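Local coordinates for uncharacterized protein Cgl0159 (Corynebacterium glutamicum, PDB 3FOK) that is of unknown function but folds as a TIM barrel of eight parallel strands and probably acts, like many proteins built this way, as an enzyme, at residues A[116-120]-A[121-125]; A[187-191]-A[192-196]; A[200-203]-A[204-208]; A[260-264]-A[265-269]. All coordinates share one frame; numbering follows the deposited sequence.

Contact 1: A[116-120]-A[121-125]; sequences GGLRG and ASFEM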
loop_
_atom_site.group_PDB
_atom_site.type_symbol
_atom_site.label_atom_id
_atom_site.label_comp_id
_atom_site.label_asym_id
_atom_site.label_seq_id
_atom_site.Cartn_x
_atom_site.Cartn_y
_atom_site.Cartn_z
ATOM N N GLY A 116 4.193 0.381 -17.752
ATOM C CA GLY A 116 3.334 1.414 -17.200
ATOM C C GLY A 116 3.612 2.842 -17.633
ATOM O O GLY A 116 2.677 3.619 -17.849
ATOM N N GLY A 117 4.888 3.198 -17.746
ATOM C CA GLY A 117 5.251 4.543 -18.158
ATOM C C GLY A 117 5.001 4.763 -19.637
ATOM O O GLY A 117 5.937 4.840 -20.429
ATOM N N LEU A 118 3.728 4.872 -19.999
ATOM C CA LEU A 118 3.323 5.058 -21.388
ATOM C C LEU A 118 3.940 6.282 -22.056
ATOM O O LEU A 118 4.116 7.333 -21.436
ATOM C CB LEU A 118 1.801 5.150 -21.476
ATOM C CG LEU A 118 1.023 3.931 -20.979
ATOM C CD1 LEU A 118 -0.472 4.204 -21.094
ATOM C CD2 LEU A 118 1.408 2.699 -21.786
ATOM N N ARG A 119 4.262 6.140 -23.334
ATOM C CA ARG A 119 4.844 7.238 -24.086
ATOM C C ARG A 119 3.877 8.419 -24.128
ATOM O O ARG A 119 2.701 8.258 -24.463
ATOM C CB ARG A 119 5.152 6.794 -25.513
ATOM C CG ARG A 119 5.855 7.855 -26.322
ATOM C CD ARG A 119 5.866 7.509 -27.798
ATOM N NE ARG A 119 6.709 8.432 -28.546
ATOM C CZ ARG A 119 6.412 8.893 -29.756
ATOM N NH1 ARG A 119 5.285 8.517 -30.352
ATOM N NH2 ARG A 119 7.240 9.725 -30.373
ATOM N N GLY A 120 4.377 9.603 -23.782
ATOM C CA GLY A 120 3.551 10.796 -23.803
ATOM C C GLY A 120 2.674 11.017 -22.585
ATOM O O GLY A 120 1.911 11.980 -22.540
ATOM N N ALA A 121 2.776 10.140 -21.593
ATOM C CA ALA A 121 1.966 10.272 -20.389
ATOM C C ALA A 121 2.596 11.235 -19.394
ATOM O O ALA A 121 3.815 11.345 -19.307
ATOM C CB ALA A 121 1.781 8.905 -19.740
ATOM N N SER A 122 1.761 11.939 -18.641
ATOM C CA SER A 122 2.268 12.869 -17.642
ATOM C C SER A 122 2.921 12.029 -16.550
ATOM O O SER A 122 3.748 12.512 -15.780
ATOM C CB SER A 122 1.121 13.688 -17.045
ATOM O OG SER A 122 0.204 12.856 -16.360
ATOM N N PHE A 123 2.545 10.756 -16.514
ATOM C CA PHE A 123 3.054 9.818 -15.530
ATOM C C PHE A 123 4.024 8.787 -16.095
ATOM O O PHE A 123 4.195 7.727 -15.490
ATOM C CB PHE A 123 1.871 9.082 -14.887
ATOM C CG PHE A 123 1.000 8.338 -15.878
ATOM C CD1 PHE A 123 1.378 7.087 -16.363
ATOM C CD2 PHE A 123 -0.184 8.903 -16.344
ATOM C CE1 PHE A 123 0.588 6.409 -17.301
ATOM C CE2 PHE A 123 -0.979 8.238 -17.277
ATOM C CZ PHE A 123 -0.592 6.991 -17.757
ATOM N N GLU A 124 4.679 9.061 -17.224
ATOM C CA GLU A 124 5.554 8.019 -17.754
ATOM C C GLU A 124 6.844 7.737 -16.994
ATOM O O GLU A 124 7.561 6.797 -17.330
ATOM C CB GLU A 124 5.824 8.205 -19.263
ATOM C CG GLU A 124 6.852 9.221 -19.714
ATOM C CD GLU A 124 7.060 9.150 -21.228
ATOM O OE1 GLU A 124 7.615 8.138 -21.714
ATOM O OE2 GLU A 124 6.648 10.095 -21.936
HETATM N N MSE A 125 7.148 8.526 -15.967
HETATM C CA MSE A 125 8.339 8.247 -15.176
HETATM C C MSE A 125 7.946 7.216 -14.115
HETATM O O MSE A 125 8.800 6.566 -13.511
HETATM C CB MSE A 125 8.883 9.514 -14.510
HETATM C CG MSE A 125 9.565 10.478 -15.470
HETATM SE SE MSE A 125 10.719 9.602 -16.761
HETATM C CE MSE A 125 11.971 8.746 -15.545
#
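Glu124 reaches back across the loop to Gly120, whose backbone N donates to OE2 over 3.0 Å. Gly120 N meets OE2 from above the carboxylate plane, 54° out of it. With chi1 at 79°, CG sits between the backbone N and the carbonyl carbon, and the chain then runs straight to the carboxylate. The other oxygen, OE1, forms salt bridges with Arg54 and Arg150, so the buried acid is held at both oxygens. On the backbone side, Gly117 CA comes within 3.3 Å of Glu124 O in a CA-H...O contact. Two successive beta turns shape this part of the beta-alpha loop between barrel strand 108-112 and helix 134-140: type II from Leu118 to Ala121, then type I from Ala121 to Glu124. Ala121 CB lies 3.5 Å above the centre of the Phe123 ring plane and 4.1 Å from Leu118 CB, while Gly116 O meets the ring edge in its plane at CE1, 3.5 Å away. Ile151 and Leu153 of the second subunit pack against Leu118 and Ala121. The solvent side begins at Gly120 and Arg119, both exposed although Gly120 N is bonded; Arg119 extends away from the turn, touching Arg54 and Ala56, its NE 6.8 Å from Glu124 OE2.

Contact 2: A[187-191]-A[192-196]; sequences NWVNG and KVVND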
loop_
_atom_site.group_PDB
_atom_site.type_symbol
_atom_site.label_atom_id
_atom_site.label_comp_id
_atom_site.label_asym_id
_atom_site.label_seq_id
_atom_site.Cartn_x
_atom_site.Cartn_y
_atom_site.Cartn_z
ATOM N N ASN A 187 15.150 13.463 -18.502
ATOM C CA ASN A 187 14.724 14.787 -18.075
ATOM C C ASN A 187 13.486 15.223 -18.829
ATOM O O ASN A 187 13.210 14.740 -19.930
ATOM C CB ASN A 187 15.819 15.830 -18.324
ATOM C CG ASN A 187 17.139 15.462 -17.686
ATOM O OD1 ASN A 187 17.966 14.779 -18.290
ATOM N ND2 ASN A 187 17.343 15.912 -16.456
ATOM N N TRP A 188 12.735 16.134 -18.226
ATOM C CA TRP A 188 11.556 16.674 -18.873
ATOM C C TRP A 188 12.054 17.883 -19.648
ATOM O O TRP A 188 12.647 18.798 -19.064
ATOM C CB TRP A 188 10.513 17.118 -17.845
ATOM C CG TRP A 188 9.698 16.002 -17.277
ATOM C CD1 TRP A 188 9.811 15.455 -16.035
ATOM C CD2 TRP A 188 8.642 15.294 -17.934
ATOM N NE1 TRP A 188 8.887 14.451 -15.874
ATOM C CE2 TRP A 188 8.155 14.332 -17.025
ATOM C CE3 TRP A 188 8.056 15.384 -19.203
ATOM C CZ2 TRP A 188 7.112 13.457 -17.343
ATOM C CZ3 TRP A 188 7.013 14.513 -19.523
ATOM C CH2 TRP A 188 6.551 13.564 -18.591
ATOM N N VAL A 189 11.839 17.874 -20.959
ATOM C CA VAL A 189 12.265 18.978 -21.810
ATOM C C VAL A 189 11.127 19.345 -22.748
ATOM O O VAL A 189 10.783 18.575 -23.650
ATOM C CB VAL A 189 13.502 18.592 -22.647
ATOM C CG1 VAL A 189 13.924 19.766 -23.526
ATOM C CG2 VAL A 189 14.645 18.183 -21.729
ATOM N N ASN A 190 10.541 20.518 -22.530
ATOM C CA ASN A 190 9.426 20.982 -23.349
ATOM C C ASN A 190 8.242 20.031 -23.232
ATOM O O ASN A 190 7.593 19.706 -24.230
ATOM C CB ASN A 190 9.837 21.093 -24.820
ATOM C CG ASN A 190 11.089 21.930 -25.016
ATOM O OD1 ASN A 190 11.230 23.010 -24.432
ATOM N ND2 ASN A 190 12.004 21.439 -25.849
ATOM N N GLY A 191 7.974 19.575 -22.012
ATOM C CA GLY A 191 6.854 18.682 -21.786
ATOM C C GLY A 191 7.025 17.257 -22.282
ATOM O O GLY A 191 6.058 16.489 -22.296
ATOM N N LYS A 192 8.234 16.895 -22.697
ATOM C CA LYS A 192 8.483 15.539 -23.175
ATOM C C LYS A 192 9.684 14.938 -22.458
ATOM O O LYS A 192 10.559 15.657 -21.991
ATOM C CB LYS A 192 8.732 15.537 -24.686
ATOM C CG LYS A 192 7.614 16.150 -25.508
ATOM C CD LYS A 192 7.886 16.004 -26.999
ATOM C CE LYS A 192 6.955 16.887 -27.824
ATOM N NZ LYS A 192 7.187 18.339 -27.558
ATOM N N VAL A 193 9.716 13.615 -22.373
ATOM C CA VAL A 193 10.813 12.922 -21.718
ATOM C C VAL A 193 11.928 12.636 -22.715
ATOM O O VAL A 193 11.699 11.988 -23.740
ATOM C CB VAL A 193 10.343 11.576 -21.114
ATOM C CG1 VAL A 193 11.532 10.826 -20.528
ATOM C CG2 VAL A 193 9.288 11.824 -20.050
ATOM N N VAL A 194 13.131 13.120 -22.422
ATOM C CA VAL A 194 14.270 12.870 -23.298
ATOM C C VAL A 194 15.378 12.206 -22.494
ATOM O O VAL A 194 15.771 12.695 -21.438
ATOM C CB VAL A 194 14.822 14.178 -23.937
ATOM C CG1 VAL A 194 13.735 14.862 -24.747
ATOM C CG2 VAL A 194 15.350 15.111 -22.860
ATOM N N ASN A 195 15.871 11.078 -22.988
ATOM C CA ASN A 195 16.944 10.375 -22.296
ATOM C C ASN A 195 18.252 11.104 -22.551
ATOM O O ASN A 195 18.515 11.545 -23.668
ATOM C CB ASN A 195 17.056 8.930 -22.788
ATOM C CG ASN A 195 15.766 8.150 -22.614
ATOM O OD1 ASN A 195 15.025 8.352 -21.646
ATOM N ND2 ASN A 195 15.496 7.240 -23.541
ATOM N N ASP A 196 19.062 11.250 -21.507
ATOM C CA ASP A 196 20.346 11.931 -21.624
ATOM C C ASP A 196 21.378 10.913 -22.101
ATOM O O ASP A 196 21.809 10.056 -21.330
ATOM C CB ASP A 196 20.773 12.490 -20.268
ATOM C CG ASP A 196 22.019 13.342 -20.357
ATOM O OD1 ASP A 196 22.859 13.083 -21.242
ATOM O OD2 ASP A 196 22.167 14.265 -19.531
HETATM O O HOH W 1 17.783 14.431 -20.972
#
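Trp188 and Val193 face each other across a beta hairpin whose two strands are joined by a type I' turn from Val189 to Lys192. Val193 CG2 sits over the indole, 3.6 Å from the centroid of its six-membered ring and 14° off the ring normal, which makes a CH-pi contact. CG2 is the branch anti to the carbonyl carbon (chi1 of CG1 176°), and this aims it at the ring. On the other face of the hairpin Val189 and Val194 meet diagonally and cross at about a right angle, with CG2 to CG2 at a tight 3.3 Å.

One step out, the backbone sets the register. Asn187 and Val194 form an antiparallel hydrogen-bonded pair, Val194 N giving to Asn187 O at 3.0 Å; Trp188 and Val193 are the non-hydrogen-bonded pair beside it. Nearer the turn, Val189 N donates to Lys192 O at 2.8 Å. Asn190 and Gly191 occupy the two central turn positions, both with positive phi, a classic Asn-Gly pairing for this turn.

Further out, the hairpin is made by the C-terminal end of barrel strand 179-189 turning back into strand 192-195. Trp188 NE1 bonds to Asp155 OD2, which helps fix the rotation of the indole, and Met125 packs against both Trp188 and Val193. Beside the Asn187-Val194 pair, a water donates to Asn187 OD1 and to Val194 O, 2.7 Å from each, tying the amide side chain to the opposite strand.

Contact 3: A[200-203]-A[204-208]; sequences DAVI and QSVAI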
loop_
_atom_site.group_PDB
_atom_site.type_symbol
_atom_site.label_atom_id
_atom_site.label_comp_id
_atom_site.label_asym_id
_atom_site.label_seq_id
_atom_site.Cartn_x
_atom_site.Cartn_y
_atom_site.Cartn_z
ATOM N N ASP A 200 28.665 10.642 -19.434
ATOM C CA ASP A 200 28.558 10.660 -17.982
ATOM C C ASP A 200 27.184 10.284 -17.437
ATOM O O ASP A 200 27.088 9.701 -16.354
ATOM C CB ASP A 200 28.980 12.022 -17.435
ATOM C CG ASP A 200 30.477 12.241 -17.531
ATOM O OD1 ASP A 200 31.233 11.333 -17.126
ATOM O OD2 ASP A 200 30.903 13.317 -18.004
ATOM N N ALA A 201 26.124 10.610 -18.176
ATOM C CA ALA A 201 24.779 10.277 -17.727
ATOM C C ALA A 201 24.588 8.763 -17.780
ATOM O O ALA A 201 24.041 8.165 -16.848
ATOM C CB ALA A 201 23.746 10.971 -18.596
ATOM N N VAL A 202 25.040 8.141 -18.866
ATOM C CA VAL A 202 24.915 6.700 -19.011
ATOM C C VAL A 202 25.664 6.011 -17.878
ATOM O O VAL A 202 25.166 5.053 -17.282
ATOM C CB VAL A 202 25.487 6.219 -20.359
ATOM C CG1 VAL A 202 25.434 4.697 -20.436
ATOM C CG2 VAL A 202 24.700 6.832 -21.503
ATOM N N ILE A 203 26.862 6.506 -17.582
ATOM C CA ILE A 203 27.673 5.935 -16.520
ATOM C C ILE A 203 26.963 6.049 -15.174
ATOM O O ILE A 203 26.922 5.085 -14.400
ATOM C CB ILE A 203 29.049 6.628 -16.455
ATOM C CG1 ILE A 203 29.894 6.187 -17.655
ATOM C CG2 ILE A 203 29.756 6.302 -15.138
ATOM C CD1 ILE A 203 31.232 6.880 -17.769
ATOM N N GLN A 204 26.387 7.215 -14.901
ATOM C CA GLN A 204 25.685 7.424 -13.642
ATOM C C GLN A 204 24.473 6.498 -13.522
ATOM O O GLN A 204 24.162 6.009 -12.437
ATOM C CB GLN A 204 25.227 8.877 -13.517
ATOM C CG GLN A 204 24.729 9.233 -12.125
ATOM C CD GLN A 204 24.172 10.640 -12.038
ATOM O OE1 GLN A 204 23.833 11.117 -10.952
ATOM N NE2 GLN A 204 24.070 11.314 -13.182
ATOM N N SER A 205 23.788 6.262 -14.637
ATOM C CA SER A 205 22.611 5.402 -14.627
ATOM C C SER A 205 22.993 3.957 -14.341
ATOM O O SER A 205 22.249 3.229 -13.685
ATOM C CB SER A 205 21.856 5.491 -15.963
ATOM O OG SER A 205 22.575 4.891 -17.020
ATOM N N VAL A 206 24.154 3.541 -14.833
ATOM C CA VAL A 206 24.613 2.178 -14.613
ATOM C C VAL A 206 24.964 1.958 -13.146
ATOM O O VAL A 206 24.611 0.930 -12.565
ATOM C CB VAL A 206 25.844 1.862 -15.478
ATOM C CG1 VAL A 206 26.375 0.491 -15.141
ATOM C CG2 VAL A 206 25.470 1.922 -16.950
ATOM N N ALA A 207 25.653 2.926 -12.550
ATOM C CA ALA A 207 26.042 2.823 -11.143
ATOM C C ALA A 207 24.808 2.696 -10.254
ATOM O O ALA A 207 24.830 2.006 -9.236
ATOM C CB ALA A 207 26.859 4.036 -10.733
ATOM N N ILE A 208 23.725 3.355 -10.652
ATOM C CA ILE A 208 22.484 3.311 -9.897
ATOM C C ILE A 208 21.752 1.992 -10.111
ATOM O O ILE A 208 21.389 1.315 -9.150
ATOM C CB ILE A 208 21.553 4.488 -10.287
ATOM C CG1 ILE A 208 22.176 5.813 -9.831
ATOM C CG2 ILE A 208 20.175 4.298 -9.657
ATOM C CD1 ILE A 208 21.457 7.038 -10.330
#
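Ser205 packs against the preceding turn of the helix, and its side chain can be followed outward. CB lies 3.6 Å from both Ala201 O and Val202 O, over the carbonyls one turn back. From there chi1 of 70° swings OG between the backbone N and the carbonyl carbon, and the hydroxyl donates to Val202 O at 2.6 Å. That carbonyl is also taken by Val206 N, at 3.1 Å, in the regular i to i+4 pattern. Both donors come in from the same face of the carbonyl plane. The hydroxyl approaches at a C=O...O angle of 120°, the amide more nearly in line at 155°. The hydroxyl thus finds its partner within the helix, satisfying a buried polar group. Val206 adds to the packing round this oxygen: its CG2, anti to its own carbonyl carbon, stands 3.2 Å from Val202 O.

Gln204 follows a different course. Its CB rests 3.5 Å from Asp200 O, and the rest of the chain then extends away from the helix.

Helix 199-210 is the helix of the beta-alpha-beta crossover, right-handed as in TIM barrels, between barrel strands 179-189 and 219-224. Ser205 and Ala201 lie on Met185 of the first strand, while Val206 covers Met221 and Leu223 of the second. On another side, Ile203, Gln204 and Ala207 pack against Ala67, Gly55 and Pro52 of the third subunit.

Contact 4: A[260-264]-A[265-269]; sequences HALTL and PGVRG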
loop_
_atom_site.group_PDB
_atom_site.type_symbol
_atom_site.label_atom_id
_atom_site.label_comp_id
_atom_site.label_asym_id
_atom_site.label_seq_id
_atom_site.Cartn_x
_atom_site.Cartn_y
_atom_site.Cartn_z
ATOM N N HIS A 260 32.234 -1.596 -33.083
ATOM C CA HIS A 260 33.295 -1.152 -32.186
ATOM C C HIS A 260 32.981 -1.487 -30.734
ATOM O O HIS A 260 33.787 -2.104 -30.040
ATOM C CB HIS A 260 33.519 0.356 -32.290
ATOM C CG HIS A 260 34.366 0.905 -31.182
ATOM N ND1 HIS A 260 35.693 0.563 -31.024
ATOM C CD2 HIS A 260 34.057 1.707 -30.137
ATOM C CE1 HIS A 260 36.162 1.129 -29.926
ATOM N NE2 HIS A 260 35.190 1.827 -29.369
ATOM N N ALA A 261 31.808 -1.065 -30.276
ATOM C CA ALA A 261 31.384 -1.310 -28.902
ATOM C C ALA A 261 31.367 -2.801 -28.590
ATOM O O ALA A 261 31.675 -3.222 -27.474
ATOM C CB ALA A 261 29.998 -0.711 -28.674
ATOM N N LEU A 262 31.005 -3.593 -29.591
ATOM C CA LEU A 262 30.931 -5.042 -29.455
ATOM C C LEU A 262 32.268 -5.672 -29.047
ATOM O O LEU A 262 32.305 -6.815 -28.588
ATOM C CB LEU A 262 30.449 -5.646 -30.779
ATOM C CG LEU A 262 29.180 -6.506 -30.801
ATOM C CD1 LEU A 262 28.174 -6.028 -29.768
ATOM C CD2 LEU A 262 28.581 -6.455 -32.200
ATOM N N THR A 263 33.359 -4.927 -29.207
ATOM C CA THR A 263 34.684 -5.438 -28.857
ATOM C C THR A 263 35.080 -5.101 -27.420
ATOM O O THR A 263 36.049 -5.652 -26.893
ATOM C CB THR A 263 35.783 -4.864 -29.784
ATOM O OG1 THR A 263 35.962 -3.468 -29.508
ATOM C CG2 THR A 263 35.405 -5.046 -31.244
ATOM N N LEU A 264 34.332 -4.198 -26.793
ATOM C CA LEU A 264 34.621 -3.771 -25.428
ATOM C C LEU A 264 34.431 -4.851 -24.366
ATOM O O LEU A 264 33.608 -5.755 -24.516
ATOM C CB LEU A 264 33.778 -2.542 -25.093
ATOM C CG LEU A 264 34.319 -1.203 -25.605
ATOM C CD1 LEU A 264 35.161 -1.385 -26.857
ATOM C CD2 LEU A 264 33.152 -0.280 -25.878
ATOM N N PRO A 265 35.191 -4.757 -23.263
ATOM C CA PRO A 265 35.146 -5.708 -22.147
ATOM C C PRO A 265 33.751 -5.856 -21.545
ATOM O O PRO A 265 33.124 -4.871 -21.163
ATOM C CB PRO A 265 36.130 -5.114 -21.138
ATOM C CG PRO A 265 37.049 -4.278 -21.977
ATOM C CD PRO A 265 36.098 -3.640 -22.950
ATOM N N GLY A 266 33.269 -7.090 -21.462
ATOM C CA GLY A 266 31.962 -7.322 -20.877
ATOM C C GLY A 266 30.778 -7.309 -21.824
ATOM O O GLY A 266 29.719 -7.836 -21.487
ATOM N N VAL A 267 30.931 -6.708 -22.997
ATOM C CA VAL A 267 29.830 -6.672 -23.954
ATOM C C VAL A 267 29.619 -8.076 -24.509
ATOM O O VAL A 267 30.544 -8.697 -25.033
ATOM C CB VAL A 267 30.112 -5.685 -25.103
ATOM C CG1 VAL A 267 28.959 -5.688 -26.090
ATOM C CG2 VAL A 267 30.314 -4.288 -24.537
ATOM N N ARG A 268 28.390 -8.567 -24.387
ATOM C CA ARG A 268 28.040 -9.915 -24.829
ATOM C C ARG A 268 27.147 -10.008 -26.057
ATOM O O ARG A 268 26.804 -11.104 -26.492
ATOM C CB ARG A 268 27.373 -10.665 -23.675
ATOM C CG ARG A 268 28.332 -11.077 -22.579
ATOM C CD ARG A 268 29.034 -12.364 -22.951
ATOM N NE ARG A 268 30.027 -12.770 -21.964
ATOM C CZ ARG A 268 30.514 -14.001 -21.866
ATOM N NH1 ARG A 268 30.093 -14.947 -22.690
ATOM N NH2 ARG A 268 31.423 -14.286 -20.946
ATOM N N GLY A 269 26.752 -8.873 -26.616
ATOM C CA GLY A 269 25.905 -8.931 -27.789
ATOM C C GLY A 269 24.943 -7.784 -28.010
ATOM O O GLY A 269 25.172 -6.659 -27.559
HETATM O O HOH W 2 30.381 -8.712 -28.017
#
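In the alpha-to-beta turn that carries the chain from helix 252-261 into strand 267-272, the last strand of the barrel, Val267 folds back onto Ala261 and Leu262. Its two methyls divide the work. CG2, anti to the carbonyl carbon, lies 3.4 Å from Ala261 O and 3.9 Å from Leu264 CB; CG1, anti to the backbone N (chi1 179°), meets Leu262 CD1 at 3.8 Å. Two beta turns share Leu264: a type I turn from Ala261 and a type II turn on to Val267, closed by Val267 N giving to Leu264 O at 3.2 Å. Gly266, with phi 91°, takes the positive-phi position of the second turn. His260 O accepts both Thr263 N and Thr263 OG1, the hydroxyl at 2.6 Å and in the carbonyl plane. A water spans the opening of the turn, donating to Leu262 O at 2.8 Å and to Val267 O at 3.0 Å. Leu264 packs on helix 229-232. Ala261, Leu262 and Val267 cover Leu242 of strand 240-243, and Arg268 bonds through its backbone to Thr240 on that strand and to Leu44 of strand 44-48.

Contact 3 is the most regular, a buried helix repeating its own backbone bonds; contact 1 is also buried, but there two beta turns, with no helix or strand, fold round a carboxylate. Contact 2 lies at the surface, its strand bonds flanked by valines and an indole, and contact 4, partly buried, joins apolar packing to turn-closing backbone bonds. Contacts 1 and 2 touch: Glu124 CG meets Val193 CG2 at 3.6 Å, and the Trp188 ring meets Ala121 O and Ser122 O of the 121-124 turn. Contact 2 passes into contact 3 through Asp196, which packs on Ala201. Contact 4 stands apart, about 31 Å centre to centre from contact 1, yet like contact 3 it borders the third subunit.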